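Local coordinates for chorismate mutase and shikimate 5-dehydrogenase fusion protein (Clostridium acetobutylicum, PDB 3FBT) that is the dehydrogenase part of a chorismate mutase fusion enzyme, probably catalysing the reversible NADPH-linked reduction of 3-dehydroshikimate to shikimate on the way to chorismate, at residues A[35-40]-A[61-66]. Residues are numbered along the deposited sequence; the frame is centred on the assembly and turned at random.
Sequences GIYNLF and GLNVTI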
loop_
_atom_site.group_PDB
_atom_site.type_symbol
_atom_site.label_atom_id
_atom_site.label_comp_id
_atom_site.label_asym_id
_atom_site.label_seq_id
_atom_site.Cartn_x
_atom_site.Cartn_y
_atom_site.Cartn_z
ATOM N N GLY A 35 4.352 -7.300 -5.452
ATOM C CA GLY A 35 3.947 -5.919 -5.501
ATOM C C GLY A 35 2.471 -5.823 -5.758
ATOM O O GLY A 35 1.828 -6.813 -6.165
ATOM N N ILE A 36 1.918 -4.659 -5.443
ATOM C CA ILE A 36 0.553 -4.319 -5.855
ATOM C C ILE A 36 0.593 -2.922 -6.481
ATOM O O ILE A 36 1.497 -2.116 -6.164
ATOM C CB ILE A 36 -0.382 -4.198 -4.618
ATOM C CG1 ILE A 36 0.056 -3.002 -3.746
ATOM C CG2 ILE A 36 -0.442 -5.564 -3.817
ATOM C CD1 ILE A 36 -0.898 -2.708 -2.510
ATOM N N TYR A 37 -0.422 -2.597 -7.279
ATOM C CA TYR A 37 -0.523 -1.290 -7.938
ATOM C C TYR A 37 -1.981 -0.880 -7.747
ATOM O O TYR A 37 -2.866 -1.513 -8.291
ATOM C CB TYR A 37 -0.218 -1.405 -9.483
ATOM C CG TYR A 37 -0.115 -0.078 -10.209
ATOM C CD1 TYR A 37 1.141 0.526 -10.422
ATOM C CD2 TYR A 37 -1.269 0.589 -10.694
ATOM C CE1 TYR A 37 1.229 1.701 -11.093
ATOM C CE2 TYR A 37 -1.161 1.839 -11.348
ATOM C CZ TYR A 37 0.090 2.338 -11.556
ATOM O OH TYR A 37 0.287 3.539 -12.128
ATOM N N ASN A 38 -2.189 0.175 -6.983
ATOM C CA ASN A 38 -3.471 0.672 -6.641
ATOM C C ASN A 38 -3.669 2.084 -7.199
ATOM O O ASN A 38 -2.707 2.831 -7.361
ATOM C CB ASN A 38 -3.569 0.772 -5.093
ATOM C CG ASN A 38 -3.935 -0.542 -4.461
ATOM O OD1 ASN A 38 -3.976 -1.593 -5.120
ATOM N ND2 ASN A 38 -4.208 -0.508 -3.200
ATOM N N LEU A 39 -4.938 2.424 -7.474
ATOM C CA LEU A 39 -5.296 3.794 -7.798
ATOM C C LEU A 39 -5.577 4.498 -6.484
ATOM O O LEU A 39 -6.388 4.001 -5.682
ATOM C CB LEU A 39 -6.570 3.775 -8.680
ATOM C CG LEU A 39 -6.565 2.738 -9.815
ATOM C CD1 LEU A 39 -7.862 2.801 -10.675
ATOM C CD2 LEU A 39 -5.438 3.048 -10.685
ATOM N N PHE A 40 -4.901 5.623 -6.246
ATOM C CA PHE A 40 -5.023 6.397 -5.021
ATOM C C PHE A 40 -5.643 7.742 -5.324
ATOM O O PHE A 40 -4.987 8.618 -5.952
ATOM C CB PHE A 40 -3.618 6.648 -4.391
ATOM C CG PHE A 40 -2.891 5.389 -3.971
ATOM C CD1 PHE A 40 -3.438 4.561 -3.033
ATOM C CD2 PHE A 40 -1.654 5.032 -4.520
ATOM C CE1 PHE A 40 -2.806 3.380 -2.632
ATOM C CE2 PHE A 40 -1.011 3.849 -4.143
ATOM C CZ PHE A 40 -1.583 3.041 -3.167
ATOM N N GLY A 61 7.003 3.156 -5.749
ATOM C CA GLY A 61 6.942 3.990 -6.967
ATOM C C GLY A 61 5.525 4.364 -7.287
ATOM O O GLY A 61 4.634 3.593 -6.989
ATOM N N LEU A 62 5.315 5.598 -7.762
ATOM C CA LEU A 62 3.968 6.157 -8.127
ATOM C C LEU A 62 3.919 6.727 -9.537
ATOM O O LEU A 62 4.832 7.419 -9.963
ATOM C CB LEU A 62 3.549 7.343 -7.208
ATOM C CG LEU A 62 3.182 7.086 -5.741
ATOM C CD1 LEU A 62 2.699 8.354 -4.929
ATOM C CD2 LEU A 62 2.118 6.046 -5.722
ATOM N N ASN A 63 2.874 6.434 -10.275
ATOM C CA ASN A 63 2.533 7.256 -11.416
ATOM C C ASN A 63 1.672 8.459 -10.943
ATOM O O ASN A 63 0.984 8.406 -9.919
ATOM C CB ASN A 63 1.783 6.436 -12.456
ATOM C CG ASN A 63 2.686 5.439 -13.193
ATOM O OD1 ASN A 63 2.370 4.286 -13.300
ATOM N ND2 ASN A 63 3.765 5.905 -13.708
ATOM N N VAL A 64 1.750 9.558 -11.671
ATOM C CA VAL A 64 0.996 10.759 -11.322
ATOM C C VAL A 64 0.146 11.103 -12.533
ATOM O O VAL A 64 0.641 11.101 -13.627
ATOM C CB VAL A 64 1.895 11.917 -11.130
ATOM C CG1 VAL A 64 1.069 13.138 -10.721
ATOM C CG2 VAL A 64 3.035 11.591 -10.014
ATOM N N THR A 65 -1.121 11.410 -12.347
ATOM C CA THR A 65 -1.955 11.926 -13.465
ATOM C C THR A 65 -2.571 13.285 -13.082
ATOM O O THR A 65 -2.046 13.997 -12.212
ATOM C CB THR A 65 -3.049 10.905 -13.854
ATOM O OG1 THR A 65 -3.672 11.239 -15.119
ATOM C CG2 THR A 65 -4.107 10.801 -12.745
ATOM N N ILE A 66 -3.711 13.627 -13.715
ATOM C CA ILE A 66 -4.345 14.923 -13.534
ATOM C C ILE A 66 -5.000 15.010 -12.188
ATOM O O ILE A 66 -5.590 14.067 -11.742
ATOM C CB ILE A 66 -5.562 15.043 -14.503
ATOM C CG1 ILE A 66 -5.097 15.310 -15.933
ATOM C CG2 ILE A 66 -6.630 16.104 -13.936
ATOM C CD1 ILE A 66 -4.386 16.650 -16.111
#
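Tyr37 reaches across to Asn63 and gives its phenol proton to the amide oxygen, with OH only 2.5 Å from OD1. The bond lies in the carbonyl plane and uses a lone pair of OD1, the C=O...OH angle being 118°. Ring and amide planes stand 53° apart, and OD1 approaches the ring at its edge, near the ring plane. The tyrosine can bridge the gap because CG is anti to the backbone N (chi1 -172°), which sends the ring over toward 61-66. A second, purely apolar contact joins Phe40 to Leu62: methyl CD2 of the leucine sits 4.1 Å from ring atom CD2 and meets the ring obliquely, the two side chains crossing at about a right angle.

The backbones themselves do not pair, since Tyr37 and Leu62, the nearest pair, are still 8.7 Å apart between CA atoms. Between them runs strand 6-12, parallel to both, in the mixed sheet of the shikimate dehydrogenase substrate-binding domain; 35-41 is its outermost strand on this side within the chain. The two contacts therefore span the intervening strand: Tyr37 and Asn63 pass over Leu10 on one face of the sheet, Phe40 and Leu62 lie on the other.

Further out, His24 stacks on the Tyr37 ring and Phe54 meets that of Phe40. ND2 of Asn63 is hydrogen-bonded to Ser247 OG of helix 237-252, which fixes which end of the amide faces the tyrosine. Gln243 on that helix and Asn90, both predicted to bind shikimate, lie close to the Asn63 side chain; Thr65, likewise predicted, lies two residues further along.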